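Chlorella virus DNA ligase-adenylate (Chlorella virus, PDB 1FVI) probably seals nicks in duplex DNA as an ATP-dependent ligase, working through a covalent enzyme-adenylate intermediate. Local coordinates at residues Ala90-Asp102 with Glu127-Val139. The protein carries 1 engineered substitution. Sequence-based numbering, arbitrary orientation.
Sequences AKFSYYWFDYVTD and EHAQVKIIPLIPV. With AMP (adenosine monophosphate), chain C.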
# COMPACT_ATOMS: atom_id res chain seq x y z
N ALA A 90 -2.11 1.35 -21.46
CA ALA A 90 -1.35 0.66 -20.42
C ALA A 90 -2.25 0.26 -19.29
O ALA A 90 -3.23 0.95 -18.98
CB ALA A 90 -0.22 1.54 -19.89
N LYS A 91 -1.91 -0.86 -18.67
CA LYS A 91 -2.66 -1.39 -17.55
C LYS A 91 -2.35 -0.56 -16.30
O LYS A 91 -1.26 0.02 -16.17
CB LYS A 91 -2.28 -2.85 -17.33
CG LYS A 91 -2.57 -3.75 -18.51
CD LYS A 91 -1.95 -5.12 -18.29
CE LYS A 91 -2.40 -6.15 -19.32
NZ LYS A 91 -3.77 -6.68 -19.02
N PHE A 92 -3.33 -0.44 -15.41
CA PHE A 92 -3.18 0.30 -14.17
C PHE A 92 -4.15 -0.27 -13.14
O PHE A 92 -5.03 -1.07 -13.45
CB PHE A 92 -3.38 1.82 -14.37
CG PHE A 92 -4.74 2.19 -14.92
CD1 PHE A 92 -5.81 2.47 -14.06
CD2 PHE A 92 -4.96 2.22 -16.30
CE1 PHE A 92 -7.08 2.77 -14.57
CE2 PHE A 92 -6.22 2.51 -16.81
CZ PHE A 92 -7.28 2.79 -15.94
N SER A 93 -3.97 0.13 -11.90
CA SER A 93 -4.83 -0.37 -10.84
C SER A 93 -5.51 0.76 -10.09
O SER A 93 -5.15 1.93 -10.24
CB SER A 93 -4.00 -1.22 -9.87
OG SER A 93 -3.46 -2.34 -10.54
N TYR A 94 -6.53 0.41 -9.32
CA TYR A 94 -7.24 1.38 -8.51
C TYR A 94 -7.57 0.69 -7.20
O TYR A 94 -8.35 -0.27 -7.17
CB TYR A 94 -8.51 1.88 -9.19
CG TYR A 94 -9.27 2.87 -8.34
CD1 TYR A 94 -8.90 4.22 -8.31
CD2 TYR A 94 -10.36 2.47 -7.58
CE1 TYR A 94 -9.61 5.15 -7.54
CE2 TYR A 94 -11.09 3.39 -6.81
CZ TYR A 94 -10.71 4.71 -6.80
OH TYR A 94 -11.45 5.61 -6.08
N TYR A 95 -6.89 1.12 -6.14
CA TYR A 95 -7.13 0.58 -4.81
C TYR A 95 -8.31 1.36 -4.25
O TYR A 95 -8.20 2.56 -3.95
CB TYR A 95 -5.89 0.78 -3.93
CG TYR A 95 -4.67 -0.02 -4.34
CD1 TYR A 95 -3.72 0.52 -5.21
CD2 TYR A 95 -4.44 -1.31 -3.82
CE1 TYR A 95 -2.57 -0.20 -5.56
CE2 TYR A 95 -3.29 -2.03 -4.16
CZ TYR A 95 -2.36 -1.47 -5.03
OH TYR A 95 -1.21 -2.15 -5.36
N TRP A 96 -9.46 0.69 -4.17
CA TRP A 96 -10.71 1.29 -3.70
C TRP A 96 -10.84 1.08 -2.22
O TRP A 96 -11.13 -0.02 -1.77
CB TRP A 96 -11.86 0.60 -4.44
CG TRP A 96 -13.25 1.16 -4.23
CD1 TRP A 96 -13.59 2.35 -3.67
CD2 TRP A 96 -14.49 0.51 -4.56
NE1 TRP A 96 -14.96 2.47 -3.60
CE2 TRP A 96 -15.54 1.35 -4.14
CE3 TRP A 96 -14.81 -0.73 -5.16
CZ2 TRP A 96 -16.89 1.02 -4.29
CZ3 TRP A 96 -16.16 -1.07 -5.31
CH2 TRP A 96 -17.18 -0.19 -4.88
N PHE A 97 -10.61 2.14 -1.45
CA PHE A 97 -10.67 2.02 0.00
C PHE A 97 -11.87 2.61 0.75
O PHE A 97 -12.03 2.36 1.95
CB PHE A 97 -9.34 2.47 0.64
CG PHE A 97 -8.91 3.86 0.27
CD1 PHE A 97 -9.68 4.98 0.63
CD2 PHE A 97 -7.67 4.07 -0.33
CE1 PHE A 97 -9.23 6.28 0.40
CE2 PHE A 97 -7.19 5.36 -0.57
CZ PHE A 97 -7.97 6.48 -0.20
N ASP A 98 -12.70 3.39 0.05
CA ASP A 98 -13.88 3.97 0.68
C ASP A 98 -15.02 4.15 -0.32
O ASP A 98 -14.81 4.18 -1.52
CB ASP A 98 -13.56 5.28 1.40
CG ASP A 98 -14.39 5.47 2.67
OD1 ASP A 98 -15.36 4.71 2.89
OD2 ASP A 98 -14.07 6.40 3.44
N TYR A 99 -16.23 4.29 0.23
CA TYR A 99 -17.46 4.42 -0.55
C TYR A 99 -18.48 5.18 0.28
O TYR A 99 -19.02 4.62 1.24
CB TYR A 99 -18.02 3.01 -0.81
CG TYR A 99 -19.24 2.95 -1.69
CD1 TYR A 99 -19.52 3.96 -2.62
CD2 TYR A 99 -20.07 1.82 -1.67
CE1 TYR A 99 -20.58 3.85 -3.51
CE2 TYR A 99 -21.14 1.70 -2.56
CZ TYR A 99 -21.38 2.72 -3.48
OH TYR A 99 -22.40 2.59 -4.38
N VAL A 100 -18.78 6.42 -0.10
CA VAL A 100 -19.78 7.15 0.67
C VAL A 100 -21.23 6.77 0.39
O VAL A 100 -21.98 6.63 1.34
CB VAL A 100 -19.55 8.68 0.68
CG1 VAL A 100 -20.76 9.43 1.29
CG2 VAL A 100 -18.33 8.99 1.53
N THR A 101 -21.61 6.55 -0.87
CA THR A 101 -23.00 6.16 -1.18
C THR A 101 -23.95 7.36 -1.02
O THR A 101 -24.48 7.88 -2.00
CB THR A 101 -23.48 4.91 -0.32
OG1 THR A 101 -23.17 3.69 -1.01
CG2 THR A 101 -24.96 4.92 0.01
N ASP A 102 -24.13 7.82 0.21
CA ASP A 102 -24.99 8.96 0.49
C ASP A 102 -24.49 9.68 1.73
O ASP A 102 -23.75 10.66 1.64
CB ASP A 102 -26.45 8.49 0.71
CG ASP A 102 -27.33 9.55 1.38
OD1 ASP A 102 -28.07 9.20 2.32
OD2 ASP A 102 -27.28 10.73 0.98
N GLU A 127 -12.83 -8.02 -12.78
CA GLU A 127 -12.32 -8.72 -13.96
C GLU A 127 -11.94 -7.86 -15.16
O GLU A 127 -11.72 -8.40 -16.24
CB GLU A 127 -13.35 -9.74 -14.45
CG GLU A 127 -13.90 -10.72 -13.43
CD GLU A 127 -15.13 -11.45 -13.94
OE1 GLU A 127 -15.64 -12.34 -13.23
OE2 GLU A 127 -15.59 -11.13 -15.06
N HIS A 128 -11.88 -6.54 -15.02
CA HIS A 128 -11.53 -5.71 -16.17
C HIS A 128 -10.14 -6.04 -16.73
O HIS A 128 -9.24 -6.46 -16.01
CB HIS A 128 -11.65 -4.23 -15.85
CG HIS A 128 -11.56 -3.36 -17.06
ND1 HIS A 128 -12.67 -2.80 -17.65
CD2 HIS A 128 -10.50 -2.94 -17.78
CE1 HIS A 128 -12.29 -2.06 -18.69
NE2 HIS A 128 -10.98 -2.13 -18.78
N ALA A 129 -10.00 -5.87 -18.04
CA ALA A 129 -8.75 -6.18 -18.72
C ALA A 129 -7.61 -5.21 -18.38
O ALA A 129 -6.58 -5.62 -17.83
CB ALA A 129 -8.99 -6.23 -20.23
N GLN A 130 -7.81 -3.94 -18.72
CA GLN A 130 -6.80 -2.91 -18.48
C GLN A 130 -6.74 -2.37 -17.05
O GLN A 130 -5.66 -2.09 -16.54
CB GLN A 130 -7.03 -1.76 -19.46
CG GLN A 130 -6.02 -0.65 -19.36
CD GLN A 130 -6.34 0.50 -20.26
OE1 GLN A 130 -7.33 0.47 -20.99
NE2 GLN A 130 -5.52 1.54 -20.22
N VAL A 131 -7.91 -2.17 -16.43
CA VAL A 131 -8.04 -1.63 -15.07
C VAL A 131 -8.22 -2.69 -13.99
O VAL A 131 -9.20 -3.44 -13.99
CB VAL A 131 -9.25 -0.66 -14.96
CG1 VAL A 131 -9.14 0.16 -13.69
CG2 VAL A 131 -9.33 0.23 -16.17
N LYS A 132 -7.32 -2.71 -13.02
CA LYS A 132 -7.41 -3.68 -11.93
C LYS A 132 -8.04 -3.00 -10.71
O LYS A 132 -7.44 -2.12 -10.09
CB LYS A 132 -6.02 -4.21 -11.60
CG LYS A 132 -5.98 -5.34 -10.60
CD LYS A 132 -4.55 -5.59 -10.18
CE LYS A 132 -4.43 -6.72 -9.18
NZ LYS A 132 -3.00 -6.93 -8.81
N ILE A 133 -9.29 -3.36 -10.41
CA ILE A 133 -9.99 -2.79 -9.26
C ILE A 133 -9.63 -3.64 -8.05
O ILE A 133 -9.93 -4.84 -8.00
CB ILE A 133 -11.53 -2.80 -9.43
CG1 ILE A 133 -11.94 -1.98 -10.66
CG2 ILE A 133 -12.22 -2.23 -8.17
CD1 ILE A 133 -11.53 -0.57 -10.60
N ILE A 134 -8.95 -3.01 -7.09
CA ILE A 134 -8.53 -3.71 -5.89
C ILE A 134 -9.23 -3.19 -4.64
O ILE A 134 -8.94 -2.08 -4.18
CB ILE A 134 -7.00 -3.61 -5.69
CG1 ILE A 134 -6.27 -4.21 -6.90
CG2 ILE A 134 -6.61 -4.35 -4.42
CD1 ILE A 134 -4.78 -4.03 -6.87
N PRO A 135 -10.18 -3.96 -4.10
CA PRO A 135 -10.91 -3.56 -2.89
C PRO A 135 -9.96 -3.60 -1.68
O PRO A 135 -9.36 -4.62 -1.39
CB PRO A 135 -11.99 -4.64 -2.77
CG PRO A 135 -12.15 -5.18 -4.16
CD PRO A 135 -10.72 -5.22 -4.65
N LEU A 136 -9.80 -2.45 -1.03
CA LEU A 136 -8.95 -2.38 0.15
C LEU A 136 -9.82 -2.58 1.38
O LEU A 136 -10.31 -1.62 1.96
CB LEU A 136 -8.26 -1.03 0.24
CG LEU A 136 -6.83 -0.82 -0.27
CD1 LEU A 136 -6.23 0.34 0.52
CD2 LEU A 136 -5.97 -2.07 -0.10
N ILE A 137 -10.06 -3.84 1.72
CA ILE A 137 -10.84 -4.19 2.90
C ILE A 137 -9.86 -4.15 4.09
O ILE A 137 -8.78 -4.76 4.04
CB ILE A 137 -11.50 -5.55 2.69
CG1 ILE A 137 -12.50 -5.42 1.52
CG2 ILE A 137 -12.14 -6.05 3.99
CD1 ILE A 137 -12.97 -6.71 0.93
N PRO A 138 -10.18 -3.40 5.16
CA PRO A 138 -9.28 -3.31 6.31
C PRO A 138 -9.07 -4.56 7.15
O PRO A 138 -9.88 -5.48 7.16
CB PRO A 138 -9.88 -2.18 7.14
CG PRO A 138 -11.36 -2.37 6.89
CD PRO A 138 -11.42 -2.63 5.40
N VAL A 139 -7.94 -4.56 7.86
CA VAL A 139 -7.54 -5.64 8.76
C VAL A 139 -7.84 -5.14 10.16
O VAL A 139 -7.60 -3.98 10.46
CB VAL A 139 -6.01 -5.87 8.68
CG1 VAL A 139 -5.57 -6.85 9.75
CG2 VAL A 139 -5.62 -6.38 7.31
P AMP C . 2.03 9.72 3.18
O1P AMP C . 2.45 10.72 4.16
O3P AMP C . 2.65 10.36 1.87
O5' AMP C . 0.55 9.85 2.93
C5' AMP C . -0.10 9.04 1.83
C4' AMP C . -1.31 9.72 1.23
O4' AMP C . -2.04 8.70 0.54
C3' AMP C . -2.27 10.33 2.27
O3' AMP C . -2.86 11.57 1.88
C2' AMP C . -3.38 9.34 2.38
O2' AMP C . -4.60 10.00 2.68
C1' AMP C . -3.34 8.57 1.05
N9 AMP C . -3.61 7.16 1.25
C8 AMP C . -2.83 6.14 0.76
N7 AMP C . -3.31 4.98 1.10
C5 AMP C . -4.46 5.21 1.85
C6 AMP C . -5.39 4.37 2.48
N6 AMP C . -5.29 3.02 2.45
N1 AMP C . -6.40 4.98 3.13
C2 AMP C . -6.48 6.29 3.16
N3 AMP C . -5.68 7.21 2.61
C4 AMP C . -4.64 6.62 1.94
O HOH W 1 -10.60 0.78 3.40
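Phe97 and Leu136 meet beside the adenine of AMP, at the end of two parallel strands, 92-99 and 131-135, that helix 108-121 links in a beta-alpha-beta unit of the ATP-dependent ligase domain. The flat ring of Phe97 suits a purine: its face lies under the base, with AMP N1 3.7 Å above the ring plane over the centre. Leu136, a branched aliphatic residue, sends CD1 to the edge of that ring and to within 3.4 Å of AMP N6, while its CB packs 3.7 Å from Phe97 CB. A water donates to Phe97 O and Leu136 O, joining the carbonyls where the strands part.

Behind the pocket, Tyr95 and Ile134 lie side by side. Ile134 CD1 makes a CH-pi contact over the tyrosine face, 4.1 Å from the ring centroid. The Tyr95 side chain also comes close to that of Ile27, in the AMP site. On the opposite face of the sheet, Ile133 divides its branches, CD1 lying 4.1 Å from Tyr94 CB and CG2 4.2 Å from Trp96 CE3; Trp96 also packs on Met115 of helix 108-121. Phe92, Tyr94 and Trp96 each use both N and O toward segment 127-139, gripping the residues before and after their partner, as in parallel pairing; Pro135, which lacks an N-H, falls where its nitrogen is not called upon. Ser93 and Tyr95 bond instead to Ser68 and Glu66 of strand 63-68, leaving 131-135 outermost in the sheet.

At the far end Phe92 stands with CG between N and the carbonyl carbon (chi1 59°), which brings its ring alongside both methyls of Val131. The extended Gln130 passes the ring edge, its amide plane turned 75° from the ring, and NE2 donates to Ala90 O at 2.7 Å, from above the carbonyl plane.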